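Local coordinates for protein-glutamine gamma-glutamyltransferase 2 (Pagrus major, PDB 1G0D), which probably catalyses the calcium-dependent joining of peptide-bound glutamine to lysine side chains and other primary amines, cross-linking or aminating proteins, at residues Y440-P443 with E444-K448; K448-E451 with V452-A456. All coordinates share one frame; numbering follows the deposited sequence.

Contact 1: residues Y440-P443 with E444-K448; sequences YKYP and EGSQK
With CG turned anti to its own carbonyl carbon (chi1 -79°), Tyr-442 presents one ring face to Lys-448, which lays CB over that face, and bends at chi2 and chi3 bring CD back over the phenol end. The lysine methylenes do the touching: CB sits 3.8 Å from the Tyr-442 ring centroid, close to the ring normal, in a CH-pi contact. CD of Lys-448 lies 3.5 Å from CZ of Tyr-442. Beyond CD, NZ of Lys-448 and OH of Tyr-442 finish near each other, and both are held by the carboxylate of Glu-378, the lysine as a salt bridge to OE2 and the hydroxyl as a hydrogen bond to OE1. That shared acid probably fixes both ends of the pair.

Next to the ring, the chain reverses through a type II beta turn from Pro-443 to Ser-446, with Gly-445 at its third position, where phi is positive. The oxygen of Pro-443 takes two bonds from Ser-446. The backbone N donates at 3.0 Å from Pro-443 O, arriving from above the carbonyl plane, while OG lies in that plane, 2.6 Å from the same oxygen. OG also rests 3.4 Å from Tyr-442 CB and accepts from the backbone N of Glu-449, making Ser-446 the N-cap of the helix that follows. Glu-444, at the second position of the turn, has an extended side chain that touches Glu-449 and Ser-418; the turn and the first helical turn thus bring two probable calcium ligands, Glu-444 and Glu-449, side by side. All this lies at the protein surface, where the loop after helix 437-440 runs into helix 447-456, and NZ of Lys-441 hydrogen-bonds to Val-394 O and Asn-395 OD1, joining the loop to the end of helix 387-395.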
loop_
_atom_site.group_PDB
_atom_site.type_symbol
_atom_site.label_atom_id
_atom_site.label_comp_id
_atom_site.label_asym_id
_atom_site.label_seq_id
_atom_site.Cartn_x
_atom_site.Cartn_y
_atom_site.Cartn_z
ATOM N N TYR A 440 -0.633 -1.475 -17.512
ATOM C CA TYR A 440 -0.690 -2.909 -17.300
ATOM C C TYR A 440 -1.196 -3.677 -18.454
ATOM O O TYR A 440 -0.701 -4.763 -18.709
ATOM C CB TYR A 440 -1.545 -3.251 -16.091
ATOM C CG TYR A 440 -0.833 -2.948 -14.808
ATOM C CD1 TYR A 440 -1.010 -1.728 -14.158
ATOM C CD2 TYR A 440 0.012 -3.885 -14.234
ATOM C CE1 TYR A 440 -0.369 -1.455 -12.968
ATOM C CE2 TYR A 440 0.666 -3.628 -13.040
ATOM C CZ TYR A 440 0.470 -2.413 -12.409
ATOM O OH TYR A 440 1.085 -2.186 -11.200
ATOM N N LYS A 441 -2.172 -3.144 -19.177
ATOM C CA LYS A 441 -2.661 -3.935 -20.284
ATOM C C LYS A 441 -3.176 -3.208 -21.500
ATOM O O LYS A 441 -3.710 -2.117 -21.407
ATOM C CB LYS A 441 -3.731 -4.912 -19.780
ATOM C CG LYS A 441 -4.644 -4.380 -18.698
ATOM C CD LYS A 441 -5.157 -5.525 -17.886
ATOM C CE LYS A 441 -6.650 -5.708 -18.083
ATOM N NZ LYS A 441 -6.948 -7.150 -18.350
ATOM N N TYR A 442 -3.021 -3.844 -22.651
ATOM C CA TYR A 442 -3.466 -3.268 -23.885
ATOM C C TYR A 442 -4.961 -3.265 -23.816
ATOM O O TYR A 442 -5.539 -4.117 -23.177
ATOM C CB TYR A 442 -2.970 -4.114 -25.006
ATOM C CG TYR A 442 -1.537 -3.807 -25.273
ATOM C CD1 TYR A 442 -1.182 -2.599 -25.862
ATOM C CD2 TYR A 442 -0.538 -4.728 -24.998
ATOM C CE1 TYR A 442 0.123 -2.317 -26.176
ATOM C CE2 TYR A 442 0.772 -4.455 -25.310
ATOM C CZ TYR A 442 1.097 -3.240 -25.907
ATOM O OH TYR A 442 2.406 -2.937 -26.231
ATOM N N PRO A 443 -5.617 -2.304 -24.477
ATOM C CA PRO A 443 -7.076 -2.236 -24.432
ATOM C C PRO A 443 -7.703 -3.528 -24.868
ATOM O O PRO A 443 -7.186 -4.219 -25.735
ATOM C CB PRO A 443 -7.425 -1.071 -25.348
ATOM C CG PRO A 443 -6.183 -0.783 -26.109
ATOM C CD PRO A 443 -5.029 -1.260 -25.329
ATOM N N GLU A 444 -8.819 -3.847 -24.234
ATOM C CA GLU A 444 -9.561 -5.063 -24.484
ATOM C C GLU A 444 -9.942 -5.243 -25.942
ATOM O O GLU A 444 -10.551 -4.362 -26.535
ATOM C CB GLU A 444 -10.803 -5.008 -23.652
ATOM C CG GLU A 444 -11.434 -6.314 -23.404
ATOM C CD GLU A 444 -12.719 -6.082 -22.679
ATOM O OE1 GLU A 444 -12.645 -5.498 -21.571
ATOM O OE2 GLU A 444 -13.792 -6.447 -23.213
ATOM N N GLY A 445 -9.611 -6.388 -26.515
ATOM C CA GLY A 445 -9.928 -6.612 -27.912
ATOM C C GLY A 445 -8.832 -6.196 -28.894
ATOM O O GLY A 445 -8.763 -6.682 -30.016
ATOM N N SER A 446 -7.963 -5.288 -28.483
ATOM C CA SER A 446 -6.892 -4.854 -29.347
ATOM C C SER A 446 -6.167 -6.073 -29.903
ATOM O O SER A 446 -6.163 -7.123 -29.298
ATOM C CB SER A 446 -5.919 -3.945 -28.555
ATOM O OG SER A 446 -5.321 -4.605 -27.450
ATOM N N GLN A 447 -5.577 -5.935 -31.076
ATOM C CA GLN A 447 -4.839 -7.032 -31.652
ATOM C C GLN A 447 -3.605 -7.114 -30.819
ATOM O O GLN A 447 -2.949 -8.152 -30.763
ATOM C CB GLN A 447 -4.442 -6.747 -33.102
ATOM C CG GLN A 447 -3.502 -7.811 -33.756
ATOM C CD GLN A 447 -4.171 -9.199 -33.991
ATOM O OE1 GLN A 447 -3.530 -10.248 -33.799
ATOM N NE2 GLN A 447 -5.451 -9.198 -34.414
ATOM N N LYS A 448 -3.255 -6.010 -30.177
ATOM C CA LYS A 448 -2.066 -6.061 -29.357
ATOM C C LYS A 448 -2.389 -6.930 -28.153
ATOM O O LYS A 448 -1.549 -7.703 -27.723
ATOM C CB LYS A 448 -1.609 -4.662 -28.952
ATOM C CG LYS A 448 -0.482 -4.153 -29.849
ATOM C CD LYS A 448 0.905 -4.262 -29.198
ATOM C CE LYS A 448 1.485 -5.701 -29.136
ATOM N NZ LYS A 448 2.788 -5.815 -28.338
#

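Contact 2: residues K448-E451 with V452-A456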
loop_
_atom_site.group_PDB
_atom_site.type_symbol
_atom_site.label_atom_id
_atom_site.label_comp_id
_atom_site.label_asym_id
_atom_site.label_seq_id
_atom_site.Cartn_x
_atom_site.Cartn_y
_atom_site.Cartn_z
ATOM N N LYS A 448 -3.255 -6.010 -30.177
ATOM C CA LYS A 448 -2.066 -6.061 -29.357
ATOM C C LYS A 448 -2.389 -6.930 -28.153
ATOM O O LYS A 448 -1.549 -7.703 -27.723
ATOM C CB LYS A 448 -1.609 -4.662 -28.952
ATOM C CG LYS A 448 -0.482 -4.153 -29.849
ATOM C CD LYS A 448 0.905 -4.262 -29.198
ATOM C CE LYS A 448 1.485 -5.701 -29.136
ATOM N NZ LYS A 448 2.788 -5.815 -28.338
ATOM N N GLU A 449 -3.615 -6.827 -27.643
ATOM C CA GLU A 449 -4.019 -7.648 -26.520
ATOM C C GLU A 449 -4.033 -9.088 -26.989
ATOM O O GLU A 449 -3.621 -9.969 -26.242
ATOM C CB GLU A 449 -5.417 -7.295 -26.013
ATOM C CG GLU A 449 -5.905 -8.220 -24.860
ATOM C CD GLU A 449 -7.425 -8.232 -24.679
ATOM O OE1 GLU A 449 -8.136 -8.363 -25.697
ATOM O OE2 GLU A 449 -7.918 -8.120 -23.529
ATOM N N ARG A 450 -4.509 -9.346 -28.212
ATOM C CA ARG A 450 -4.537 -10.723 -28.719
ATOM C C ARG A 450 -3.157 -11.350 -28.872
ATOM O O ARG A 450 -2.979 -12.529 -28.627
ATOM C CB ARG A 450 -5.243 -10.838 -30.082
ATOM C CG ARG A 450 -5.125 -12.265 -30.667
ATOM C CD ARG A 450 -6.173 -12.636 -31.730
ATOM N NE ARG A 450 -7.546 -12.600 -31.218
ATOM C CZ ARG A 450 -8.354 -13.655 -31.116
ATOM N NH1 ARG A 450 -7.937 -14.857 -31.494
ATOM N NH2 ARG A 450 -9.586 -13.501 -30.619
ATOM N N GLU A 451 -2.165 -10.594 -29.276
ATOM C CA GLU A 451 -0.910 -11.257 -29.431
ATOM C C GLU A 451 -0.150 -11.423 -28.135
ATOM O O GLU A 451 0.755 -12.245 -28.075
ATOM C CB GLU A 451 -0.068 -10.563 -30.489
ATOM C CG GLU A 451 0.115 -9.080 -30.273
ATOM C CD GLU A 451 0.575 -8.354 -31.539
ATOM O OE1 GLU A 451 -0.183 -8.406 -32.539
ATOM O OE2 GLU A 451 1.680 -7.738 -31.527
ATOM N N VAL A 452 -0.492 -10.675 -27.085
ATOM C CA VAL A 452 0.208 -10.836 -25.801
ATOM C C VAL A 452 -0.400 -11.999 -25.042
ATOM O O VAL A 452 0.300 -12.756 -24.390
ATOM C CB VAL A 452 0.121 -9.550 -24.904
ATOM C CG1 VAL A 452 0.654 -9.837 -23.501
ATOM C CG2 VAL A 452 0.961 -8.423 -25.539
ATOM N N TYR A 453 -1.715 -12.126 -25.126
ATOM C CA TYR A 453 -2.436 -13.211 -24.473
ATOM C C TYR A 453 -1.995 -14.488 -25.137
ATOM O O TYR A 453 -1.844 -15.513 -24.483
ATOM C CB TYR A 453 -3.931 -13.048 -24.683
ATOM C CG TYR A 453 -4.552 -12.186 -23.636
ATOM C CD1 TYR A 453 -3.767 -11.611 -22.621
ATOM C CD2 TYR A 453 -5.911 -11.963 -23.620
ATOM C CE1 TYR A 453 -4.331 -10.826 -21.613
ATOM C CE2 TYR A 453 -6.497 -11.186 -22.622
ATOM C CZ TYR A 453 -5.700 -10.617 -21.621
ATOM O OH TYR A 453 -6.273 -9.822 -20.653
ATOM N N LYS A 454 -1.798 -14.417 -26.447
ATOM C CA LYS A 454 -1.373 -15.576 -27.207
ATOM C C LYS A 454 0.006 -15.977 -26.707
ATOM O O LYS A 454 0.247 -17.112 -26.332
ATOM C CB LYS A 454 -1.345 -15.245 -28.706
ATOM C CG LYS A 454 -2.728 -15.282 -29.415
ATOM C CD LYS A 454 -2.585 -15.412 -30.972
ATOM C CE LYS A 454 -2.646 -14.042 -31.750
ATOM N NZ LYS A 454 -1.337 -13.278 -31.971
ATOM N N LYS A 455 0.912 -15.028 -26.687
ATOM C CA LYS A 455 2.260 -15.280 -26.205
ATOM C C LYS A 455 2.325 -15.825 -24.754
ATOM O O LYS A 455 3.022 -16.784 -24.459
ATOM C CB LYS A 455 3.027 -13.958 -26.321
ATOM C CG LYS A 455 4.363 -13.868 -25.608
ATOM C CD LYS A 455 4.938 -12.476 -25.808
ATOM C CE LYS A 455 6.355 -12.325 -25.269
ATOM N NZ LYS A 455 6.545 -10.875 -24.913
ATOM N N ALA A 456 1.564 -15.219 -23.853
ATOM C CA ALA A 456 1.618 -15.596 -22.454
ATOM C C ALA A 456 0.776 -16.783 -22.022
ATOM O O ALA A 456 0.916 -17.283 -20.882
ATOM C CB ALA A 456 1.272 -14.385 -21.617
HETATM O O HOH W 1 1.594 -13.371 -30.514
#
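Val-452 meets Lys-448 first: its backbone N donates to Lys-448 O at 3.2 Å, and its CG2 packs 3.4 Å from that same oxygen. One residue on, Tyr-453 N makes a straighter bond to Glu-449 O (163°), and its ring receives the glutamate side chain on one face. Glu-449 keeps CG anti to the backbone N (chi1 177°) and then runs extended, which stands CG 4.0 Å from the Tyr-453 ring centroid in a CH-pi contact; the carboxylate beyond it is tilted 30° to the ring plane, with OE2 3.5 Å from CE2 of Tyr-453. OE1 of that carboxylate accepts from Gly-445 N, and the tyrosine OH bonds to OD1 of Asn-395; both Glu-449 and Asn-395 are probable calcium ligands, which puts the pair at the likely metal site. The chain of Lys-454 curls back toward Glu-451, but its CG sits too close to Arg-450 O in the model, leaving its course doubtful; a water that donates to Glu-451 O makes at most a weak bond to Lys-454 NZ. Lys-455 N then closes the next turn on Glu-451 O at 3.1 Å, while its NZ reaches Glu-378 O. Within helix 447-456, Val-452, Tyr-453 and Ala-456 form the side that packs on Phe-391 of helix 387-395.

In the fold
Coming from the N-terminal side, the chain leaves helix 437-440, turns back on itself in contact 1 and enters helix 447-456, whose successive turns make up contact 2. Neither encloses the other: they follow in series and share Lys-448, which faces the loop in the first and gives its carbonyl to the helix in the second. They meet where Glu-449 packs against Tyr-442, Pro-443 and Glu-444. Contact 1 closes the short loop between the two helices; contact 2 closes only helical turns. Both parts rest on helix 387-395, the loop through Lys-441 and the helix through Phe-391, around the probable calcium site, with Glu-378 reached from both.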